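Long-range contacts in Cyclo(L-tyrosyl-L-tyrosyl) synthase (Mycobacterium tuberculosis, PDB 2X9Q), which probably condenses the tyrosyl groups of two tyrosyl-tRNAs into cyclo(L-tyrosyl-L-tyrosyl), without ATP, as a step in mycocyclosin biosynthesis: residues H82-V87 with S249-H254; V116-H121 with R168-F173; Q174-Y179 with P241-V246. One frame throughout, in Å; residues are numbered along the deposited sequence.

Contact 1: residues H82-V87 with S249-H254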
loop_
_atom_site.group_PDB
_atom_site.type_symbol
_atom_site.label_atom_id
_atom_site.label_comp_id
_atom_site.label_asym_id
_atom_site.label_seq_id
_atom_site.Cartn_x
_atom_site.Cartn_y
_atom_site.Cartn_z
ATOM N N HIS A 82 -10.606 4.637 -9.283
ATOM C CA HIS A 82 -10.366 3.587 -8.274
ATOM C C HIS A 82 -9.348 4.020 -7.278
ATOM O O HIS A 82 -8.381 4.741 -7.623
ATOM C CB HIS A 82 -9.943 2.287 -8.935
ATOM C CG HIS A 82 -9.827 1.153 -7.950
ATOM N ND1 HIS A 82 -8.623 0.810 -7.355
ATOM C CD2 HIS A 82 -10.789 0.372 -7.356
ATOM C CE1 HIS A 82 -8.836 -0.175 -6.481
ATOM N NE2 HIS A 82 -10.133 -0.482 -6.484
ATOM N N ALA A 83 -9.571 3.666 -6.015
ATOM C CA ALA A 83 -8.519 3.809 -4.996
ATOM C C ALA A 83 -8.305 2.470 -4.256
ATOM O O ALA A 83 -9.267 1.742 -3.903
ATOM C CB ALA A 83 -8.801 4.956 -4.009
ATOM N N VAL A 84 -7.030 2.184 -3.976
ATOM C CA VAL A 84 -6.677 1.220 -2.905
ATOM C C VAL A 84 -6.367 2.036 -1.656
ATOM O O VAL A 84 -5.526 2.922 -1.686
ATOM C CB VAL A 84 -5.412 0.400 -3.296
ATOM C CG1 VAL A 84 -4.943 -0.540 -2.080
ATOM C CG2 VAL A 84 -5.767 -0.482 -4.532
ATOM N N ILE A 85 -7.041 1.697 -0.557
ATOM C CA ILE A 85 -6.746 2.221 0.766
ATOM C C ILE A 85 -6.079 1.059 1.512
ATOM O O ILE A 85 -6.776 0.130 1.932
ATOM C CB ILE A 85 -8.056 2.641 1.427
ATOM C CG1 ILE A 85 -8.664 3.789 0.528
ATOM C CG2 ILE A 85 -7.826 3.326 2.803
ATOM C CD1 ILE A 85 -9.922 4.436 1.163
ATOM N N GLY A 86 -4.756 1.069 1.593
ATOM C CA GLY A 86 -4.039 -0.035 2.229
ATOM C C GLY A 86 -4.176 0.139 3.744
ATOM O O GLY A 86 -4.269 1.291 4.238
ATOM N N VAL A 87 -4.292 -0.976 4.470
ATOM C CA VAL A 87 -4.473 -0.856 5.933
ATOM C C VAL A 87 -3.473 -1.840 6.584
ATOM O O VAL A 87 -3.341 -2.927 6.114
ATOM C CB VAL A 87 -5.956 -1.184 6.368
ATOM C CG1 VAL A 87 -6.098 -0.973 7.880
ATOM C CG2 VAL A 87 -6.967 -0.278 5.644
ATOM N N SER A 249 -5.845 3.679 -11.100
ATOM C CA SER A 249 -6.079 3.509 -9.670
ATOM C C SER A 249 -5.079 4.343 -8.912
ATOM O O SER A 249 -3.895 4.409 -9.329
ATOM C CB SER A 249 -6.000 1.990 -9.242
ATOM O OG SER A 249 -6.118 1.921 -7.778
ATOM N N LEU A 250 -5.524 4.945 -7.802
ATOM C CA LEU A 250 -4.662 5.690 -6.925
ATOM C C LEU A 250 -4.421 4.890 -5.635
ATOM O O LEU A 250 -5.366 4.636 -4.891
ATOM C CB LEU A 250 -5.348 7.033 -6.518
ATOM C CG LEU A 250 -4.503 8.074 -5.877
ATOM C CD1 LEU A 250 -3.348 8.613 -6.870
ATOM C CD2 LEU A 250 -5.431 9.206 -5.551
ATOM N N ASN A 251 -3.160 4.560 -5.353
ATOM C CA ASN A 251 -2.838 3.754 -4.177
ATOM C C ASN A 251 -2.526 4.700 -3.018
ATOM O O ASN A 251 -1.596 5.540 -3.102
ATOM C CB ASN A 251 -1.691 2.772 -4.527
ATOM C CG ASN A 251 -1.555 1.695 -3.429
ATOM O OD1 ASN A 251 -1.642 2.030 -2.256
ATOM N ND2 ASN A 251 -1.308 0.466 -3.801
ATOM N N CYS A 252 -3.360 4.651 -1.950
ATOM C CA CYS A 252 -3.329 5.723 -0.935
ATOM C C CYS A 252 -2.874 5.295 0.416
ATOM O O CYS A 252 -3.362 4.246 0.944
ATOM C CB CYS A 252 -4.755 6.303 -0.739
ATOM S SG CYS A 252 -5.395 6.970 -2.299
ATOM N N TYR A 253 -1.990 6.091 1.026
ATOM C CA TYR A 253 -1.535 5.758 2.399
ATOM C C TYR A 253 -1.184 7.037 3.083
ATOM O O TYR A 253 -1.007 8.050 2.420
ATOM C CB TYR A 253 -0.301 4.797 2.340
ATOM C CG TYR A 253 -0.076 3.995 3.592
ATOM C CD1 TYR A 253 -1.072 3.136 4.063
ATOM C CD2 TYR A 253 1.142 4.112 4.327
ATOM C CE1 TYR A 253 -0.894 2.406 5.260
ATOM C CE2 TYR A 253 1.328 3.377 5.525
ATOM C CZ TYR A 253 0.321 2.542 5.962
ATOM O OH TYR A 253 0.473 1.781 7.092
ATOM N N HIS A 254 -1.062 7.006 4.401
ATOM C CA HIS A 254 -0.807 8.228 5.132
ATOM C C HIS A 254 0.687 8.538 5.237
ATOM O O HIS A 254 1.037 9.513 5.906
ATOM C CB HIS A 254 -1.410 8.178 6.562
ATOM C CG HIS A 254 -0.964 6.996 7.391
ATOM N ND1 HIS A 254 -1.342 5.713 7.115
ATOM C CD2 HIS A 254 -0.218 6.927 8.536
ATOM C CE1 HIS A 254 -0.790 4.878 7.981
ATOM N NE2 HIS A 254 -0.086 5.588 8.849
HETATM O O HOH W 1 -4.483 3.907 3.503
HETATM O O HOH W 2 -1.855 1.766 0.372
#

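Contact 2: residues V116-H121 with R168-F173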
loop_
_atom_site.group_PDB
_atom_site.type_symbol
_atom_site.label_atom_id
_atom_site.label_comp_id
_atom_site.label_asym_id
_atom_site.label_seq_id
_atom_site.Cartn_x
_atom_site.Cartn_y
_atom_site.Cartn_z
ATOM N N VAL A 116 -7.429 -2.786 1.384
ATOM C CA VAL A 116 -6.658 -4.040 1.325
ATOM C C VAL A 116 -5.783 -4.076 2.609
ATOM O O VAL A 116 -4.999 -3.205 2.841
ATOM C CB VAL A 116 -5.761 -4.050 0.055
ATOM C CG1 VAL A 116 -4.886 -5.274 0.057
ATOM C CG2 VAL A 116 -6.665 -4.012 -1.274
ATOM N N TYR A 117 -5.983 -5.067 3.473
ATOM C CA TYR A 117 -5.187 -5.131 4.687
ATOM C C TYR A 117 -4.077 -6.145 4.536
ATOM O O TYR A 117 -4.225 -7.221 3.913
ATOM C CB TYR A 117 -6.039 -5.373 5.966
ATOM C CG TYR A 117 -6.791 -6.684 5.946
ATOM C CD1 TYR A 117 -8.026 -6.755 5.335
ATOM C CD2 TYR A 117 -6.235 -7.884 6.494
ATOM C CE1 TYR A 117 -8.740 -7.936 5.281
ATOM C CE2 TYR A 117 -6.969 -9.115 6.432
ATOM C CZ TYR A 117 -8.219 -9.099 5.886
ATOM O OH TYR A 117 -8.955 -10.257 5.703
ATOM N N THR A 118 -2.936 -5.789 5.083
ATOM C CA THR A 118 -1.766 -6.641 4.898
ATOM C C THR A 118 -1.847 -7.839 5.892
ATOM O O THR A 118 -1.961 -7.628 7.065
ATOM C CB THR A 118 -0.468 -5.834 4.972
ATOM O OG1 THR A 118 -0.463 -4.929 3.863
ATOM C CG2 THR A 118 0.803 -6.796 4.759
ATOM N N ASP A 119 -1.857 -9.072 5.408
ATOM C CA ASP A 119 -1.938 -10.206 6.329
ATOM C C ASP A 119 -0.791 -11.208 6.054
ATOM O O ASP A 119 -0.940 -12.447 6.252
ATOM C CB ASP A 119 -3.311 -10.885 6.185
ATOM C CG ASP A 119 -3.481 -11.493 4.823
ATOM O OD1 ASP A 119 -2.939 -10.912 3.817
ATOM O OD2 ASP A 119 -4.151 -12.536 4.705
ATOM N N VAL A 120 0.299 -10.719 5.475
ATOM C CA VAL A 120 1.411 -11.602 5.102
ATOM C C VAL A 120 2.678 -10.947 5.663
ATOM O O VAL A 120 2.751 -9.704 5.749
ATOM C CB VAL A 120 1.549 -11.732 3.549
ATOM C CG1 VAL A 120 0.482 -12.775 3.014
ATOM C CG2 VAL A 120 1.462 -10.324 2.870
ATOM N N HIS A 121 3.645 -11.774 6.077
ATOM C CA HIS A 121 4.878 -11.314 6.708
ATOM C C HIS A 121 4.686 -10.527 7.999
ATOM O O HIS A 121 5.640 -9.857 8.418
ATOM C CB HIS A 121 5.816 -10.534 5.710
ATOM C CG HIS A 121 6.050 -11.304 4.441
ATOM N ND1 HIS A 121 6.862 -12.411 4.393
ATOM C CD2 HIS A 121 5.528 -11.156 3.197
ATOM C CE1 HIS A 121 6.849 -12.915 3.165
ATOM N NE2 HIS A 121 6.015 -12.193 2.437
ATOM N N ARG A 168 -10.399 -6.700 1.265
ATOM C CA ARG A 168 -9.895 -8.066 1.173
ATOM C C ARG A 168 -8.468 -8.132 1.682
ATOM O O ARG A 168 -7.818 -7.119 1.731
ATOM C CB ARG A 168 -9.951 -8.595 -0.233
ATOM C CG ARG A 168 -8.886 -8.056 -1.121
ATOM C CD ARG A 168 -9.240 -8.397 -2.620
ATOM N NE ARG A 168 -10.155 -7.386 -3.153
ATOM C CZ ARG A 168 -10.856 -7.503 -4.297
ATOM N NH1 ARG A 168 -10.769 -8.578 -5.056
ATOM N NH2 ARG A 168 -11.655 -6.532 -4.679
ATOM N N PRO A 169 -8.016 -9.339 2.047
ATOM C CA PRO A 169 -6.639 -9.432 2.515
ATOM C C PRO A 169 -5.644 -9.419 1.358
ATOM O O PRO A 169 -5.932 -9.933 0.262
ATOM C CB PRO A 169 -6.601 -10.804 3.222
ATOM C CG PRO A 169 -7.652 -11.655 2.483
ATOM C CD PRO A 169 -8.688 -10.665 1.925
HETATM N N MSE A 170 -4.428 -8.922 1.620
HETATM C CA MSE A 170 -3.397 -8.935 0.631
HETATM C C MSE A 170 -3.119 -10.370 0.093
HETATM O O MSE A 170 -2.832 -10.563 -1.145
HETATM C CB MSE A 170 -2.070 -8.280 1.242
HETATM C CG MSE A 170 -0.878 -8.184 0.144
HETATM SE SE MSE A 170 -1.475 -6.892 -1.268
HETATM C CE MSE A 170 -1.322 -5.279 -0.196
ATOM N N SER A 171 -3.197 -11.389 0.954
ATOM C CA SER A 171 -2.946 -12.809 0.546
ATOM C C SER A 171 -3.935 -13.289 -0.493
ATOM O O SER A 171 -3.649 -14.190 -1.203
ATOM C CB SER A 171 -3.085 -13.830 1.752
ATOM O OG SER A 171 -4.363 -13.635 2.356
ATOM N N GLU A 172 -5.111 -12.721 -0.552
ATOM C CA GLU A 172 -6.066 -13.156 -1.571
ATOM C C GLU A 172 -5.538 -12.918 -3.018
ATOM O O GLU A 172 -5.910 -13.650 -3.948
ATOM C CB GLU A 172 -7.336 -12.327 -1.393
ATOM C CG GLU A 172 -8.485 -12.784 -2.234
ATOM C CD GLU A 172 -9.835 -12.318 -1.645
ATOM O OE1 GLU A 172 -10.217 -12.669 -0.461
ATOM O OE2 GLU A 172 -10.496 -11.596 -2.396
ATOM N N PHE A 173 -4.683 -11.906 -3.191
ATOM C CA PHE A 173 -4.068 -11.635 -4.517
ATOM C C PHE A 173 -3.049 -12.677 -4.944
ATOM O O PHE A 173 -2.694 -12.753 -6.119
ATOM C CB PHE A 173 -3.495 -10.208 -4.576
ATOM C CG PHE A 173 -4.561 -9.141 -4.427
ATOM C CD1 PHE A 173 -5.548 -9.020 -5.374
ATOM C CD2 PHE A 173 -4.591 -8.307 -3.341
ATOM C CE1 PHE A 173 -6.549 -8.021 -5.245
ATOM C CE2 PHE A 173 -5.594 -7.317 -3.182
ATOM C CZ PHE A 173 -6.535 -7.147 -4.123
#

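Contact 3: residues Q174-Y179 with P241-V246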
loop_
_atom_site.group_PDB
_atom_site.type_symbol
_atom_site.label_atom_id
_atom_site.label_comp_id
_atom_site.label_asym_id
_atom_site.label_seq_id
_atom_site.Cartn_x
_atom_site.Cartn_y
_atom_site.Cartn_z
ATOM N N GLN A 174 -2.635 -13.570 -4.042
ATOM C CA GLN A 174 -1.687 -14.613 -4.456
ATOM C C GLN A 174 -2.286 -15.572 -5.473
ATOM O O GLN A 174 -1.586 -16.230 -6.235
ATOM C CB GLN A 174 -1.089 -15.316 -3.213
ATOM C CG GLN A 174 -0.270 -14.238 -2.374
ATOM C CD GLN A 174 0.213 -14.688 -0.963
ATOM O OE1 GLN A 174 -0.274 -15.674 -0.396
ATOM N NE2 GLN A 174 1.177 -13.955 -0.410
ATOM N N SER A 175 -3.597 -15.647 -5.558
ATOM C CA SER A 175 -4.110 -16.462 -6.636
ATOM C C SER A 175 -4.464 -15.641 -7.910
ATOM O O SER A 175 -5.045 -16.184 -8.868
ATOM C CB SER A 175 -5.339 -17.160 -6.127
ATOM O OG SER A 175 -6.368 -16.225 -6.048
ATOM N N ASN A 176 -4.156 -14.344 -7.925
ATOM C CA ASN A 176 -4.443 -13.499 -9.073
ATOM C C ASN A 176 -3.234 -13.588 -10.043
ATOM O O ASN A 176 -2.077 -13.379 -9.643
ATOM C CB ASN A 176 -4.694 -12.061 -8.577
ATOM C CG ASN A 176 -4.940 -11.093 -9.717
ATOM O OD1 ASN A 176 -4.003 -10.695 -10.360
ATOM N ND2 ASN A 176 -6.210 -10.688 -9.948
ATOM N N GLU A 177 -3.461 -14.005 -11.292
ATOM C CA GLU A 177 -2.331 -14.141 -12.235
ATOM C C GLU A 177 -1.542 -12.826 -12.487
ATOM O O GLU A 177 -0.336 -12.874 -12.469
ATOM C CB GLU A 177 -2.796 -14.764 -13.597
ATOM C CG GLU A 177 -1.632 -15.287 -14.405
ATOM C CD GLU A 177 -2.057 -15.732 -15.864
ATOM O OE1 GLU A 177 -3.008 -15.143 -16.455
ATOM O OE2 GLU A 177 -1.423 -16.682 -16.422
ATOM N N ALA A 178 -2.184 -11.663 -12.681
ATOM C CA ALA A 178 -1.405 -10.421 -12.883
ATOM C C ALA A 178 -0.506 -10.131 -11.611
ATOM O O ALA A 178 0.653 -9.755 -11.743
ATOM C CB ALA A 178 -2.310 -9.242 -13.149
ATOM N N TYR A 179 -1.051 -10.329 -10.406
ATOM C CA TYR A 179 -0.298 -10.062 -9.188
ATOM C C TYR A 179 0.914 -10.978 -9.217
ATOM O O TYR A 179 2.065 -10.546 -8.955
ATOM C CB TYR A 179 -1.175 -10.374 -7.931
ATOM C CG TYR A 179 -0.395 -10.337 -6.640
ATOM C CD1 TYR A 179 0.403 -11.442 -6.221
ATOM C CD2 TYR A 179 -0.469 -9.224 -5.821
ATOM C CE1 TYR A 179 1.162 -11.395 -4.990
ATOM C CE2 TYR A 179 0.304 -9.160 -4.600
ATOM C CZ TYR A 179 1.094 -10.254 -4.203
ATOM O OH TYR A 179 1.817 -10.143 -3.035
ATOM N N PRO A 241 -4.557 -1.527 -11.842
ATOM C CA PRO A 241 -5.459 -1.760 -13.023
ATOM C C PRO A 241 -5.395 -3.173 -13.607
ATOM O O PRO A 241 -6.455 -3.759 -13.917
ATOM C CB PRO A 241 -4.922 -0.722 -14.060
ATOM C CG PRO A 241 -4.666 0.427 -13.123
ATOM C CD PRO A 241 -3.784 -0.291 -12.014
ATOM N N ALA A 242 -4.215 -3.756 -13.782
ATOM C CA ALA A 242 -4.076 -5.165 -14.192
ATOM C C ALA A 242 -4.671 -6.150 -13.201
ATOM O O ALA A 242 -5.319 -7.098 -13.600
ATOM C CB ALA A 242 -2.621 -5.569 -14.457
ATOM N N ILE A 243 -4.499 -5.910 -11.913
ATOM C CA ILE A 243 -4.884 -6.926 -10.932
ATOM C C ILE A 243 -6.419 -6.881 -10.710
ATOM O O ILE A 243 -7.042 -7.932 -10.575
ATOM C CB ILE A 243 -4.150 -6.585 -9.623
ATOM C CG1 ILE A 243 -2.616 -6.809 -9.855
ATOM C CG2 ILE A 243 -4.769 -7.365 -8.409
ATOM C CD1 ILE A 243 -1.736 -6.198 -8.681
ATOM N N LEU A 244 -6.981 -5.680 -10.638
ATOM C CA LEU A 244 -8.404 -5.490 -10.306
ATOM C C LEU A 244 -9.284 -5.189 -11.532
ATOM O O LEU A 244 -10.480 -5.094 -11.394
ATOM C CB LEU A 244 -8.571 -4.388 -9.264
ATOM C CG LEU A 244 -8.023 -4.762 -7.868
ATOM C CD1 LEU A 244 -8.219 -3.602 -6.911
ATOM C CD2 LEU A 244 -8.754 -6.022 -7.364
ATOM N N GLY A 245 -8.684 -5.005 -12.713
ATOM C CA GLY A 245 -9.417 -4.674 -13.949
ATOM C C GLY A 245 -10.145 -3.346 -13.880
ATOM O O GLY A 245 -11.323 -3.311 -14.256
ATOM N N VAL A 246 -9.507 -2.258 -13.398
ATOM C CA VAL A 246 -10.132 -0.952 -13.319
ATOM C C VAL A 246 -9.312 -0.048 -14.302
ATOM O O VAL A 246 -8.231 -0.446 -14.712
ATOM C CB VAL A 246 -10.087 -0.401 -11.881
ATOM C CG1 VAL A 246 -11.070 -1.255 -10.971
ATOM C CG2 VAL A 246 -8.625 -0.422 -11.359
HETATM O O HOH W 3 -6.447 -9.719 -13.192
#

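Contact 1: residues H82-V87 with S249-H254
The imidazole of His82 meets Ser249 at its edge. Ser249 OG lies in the ring plane, 2.8 Å from His82 ND1, and the hydrogen bond is nearly straight at 175°. Either group could be the donor. His82 and Ser249 are paired in the register. With His82 CG (chi1 -174°) and Ser249 OG (chi1 175°) each anti to its backbone N, the two groups meet. The far edge of the imidazole is tied by NE2 to Asp114 of the next strand. The Tyr253 ring also takes its partner at an edge: Gly86 O sits near its plane, 3.7 Å from Tyr253 CD1. One face of this ring carries His254 ND1, almost over its centre. Its hydroxyl bonds to Ser88, the probable nucleophile, and Tyr253 itself probably binds substrate.

The two strands run parallel in register, Ala83 beside Leu250, Val84 beside Asn251 and Ile85 beside Cys252. They are central neighbours in the sheet of a Rossmann-type fold, which relates the enzyme to class I aminoacyl-tRNA synthetases. Leu250 N donates to His82 O at 2.9 Å. Val84 N then donates to Leu250 O from above the carbonyl plane. Cys252 N meets Val84 O at 2.8 Å, almost along the C=O axis.

On the face with Val84 and Asn251, the carboxamide of Asn251 crosses the valine at a slant, with CG 4.1 Å from Val84 CB. Its ND2 donates to Leu236 O of helix 220-244. On the face with Ala83 and Cys252, Ala83 CB approaches Cys252 SG.

The strands splay towards Gly86 and Tyr253, and two waters bridge them there. One donates to Gly86 O and Cys252 O. The other donates to Asn251 OD1, at 2.6 Å, and to Cys252 O, and accepts a weak bond from Gly86 N.

Contact 2: residues V116-H121 with R168-F173
Val116 reaches Met170 and Phe173 with its CG1 branch. Val116 CG1 lies 3.6 Å from CE of the selenomethionine Met170 and 3.9 Å from Phe173 CE2, at the edge of that ring. Tyr117 N donates to Arg168 O, and Tyr117 O accepts from Met170 N at 2.9 Å. The Tyr117 ring lies alongside Pro169 in a CH-pi contact: Pro169 CA stands over one face, 3.8 Å from the centroid. Thr118 lays its CA against Met170 CB, while its hydroxyl turns to Glu233.

Asp119 makes a two-pronged grip on Ser171. Its CG sits between the backbone N and the carbonyl carbon (chi1 65°), which swings the carboxylate across Pro169. Asp119 OD1 accepts from Ser171 N at 2.9 Å and Asp119 OD2 from Ser171 OG at 2.6 Å, each on its syn lone pair. The two bonds should fix the carboxylate's rotation. The Val120 side chain crosses that of Met170 at about a right angle, CG2 nearest Met170 CG.

Strands 112-117 and 165-169 are parallel neighbours joined through helices, a beta-alpha-beta crossover. Here both segments leave the C-terminal ends of their strands, the side where a Rossmann-type fold typically places its active site.

Contact 3: residues Q174-Y179 with P241-V246
The carboxamide of Asn176 crosses the side chain of Ile243 at about a right angle. Its two ends do different work. Asn176 ND2 donates to Ile243 O at 2.9 Å. The donor sits in the carbonyl plane, on a lone pair, but the oxygen is tilted 33° out of the amide plane of Asn176. The N-H angle is 130°, so the bond is bent. OD1 turns back to its own helix and accepts from Tyr179 N at 3.0 Å, in the plane of the Asn176 carboxamide. With CG anti to the backbone N (chi1 177°), the group is carried forward to Ile243 O, and the two bonds together should restrict its rotation.

Asn176 is thus the N-cap of helix 177-192, and the same side chain ties that helix start to the last turn of helix 220-244. A water adds a second, looser link: it donates to Ala242 O and accepts a weak bond from Asn176 ND2.

Beside this the packing is apolar. Ala178 CB points at the other helix and meets Ala242 CB at 3.9 Å. Ala178 CB also approaches Ile243 CG1 at 4.1 Å. Ile243 lies across the first turn of helix 177-192. Ile243 CG2 flanks the amide, 3.9 Å from Asn176 OD1, and CG1 comes against Tyr179 N. Ile243 CD1 continues past Tyr179 CB, at 4.3 Å, and comes to the phenol ring obliquely. The ring itself leads away. Its hydroxyl donates to the backbone O of Ala232, a residue of the probable substrate site, and the ring also packs on Pro235.

How the contacts relate
Contacts 1 and 2 share one sheet through neighbouring strands 82-87 and 112-117, with probable hydrogen bonds from Val87 N to Val116 O (2.9 Å) and from Val116 N to Ile85 O (3.0 Å). The centre of contact 3 lies about 15 Å from that of contact 1 and about 13 Å from that of contact 2. Phe173 CD1 lies 3.5 Å from Ile243 CG2, joining contacts 2 and 3. His82 CE1 touches Leu244 CD1 at 3.5 Å. Contacts 2 and 3 both fall within the chain loop closed by contact 1. Contacts 1 and 2 border the probable catalytic site: the nearest side-chain atoms of Tyr253 and Ser88 are about 3 Å apart, as are those of Thr118 and Glu233.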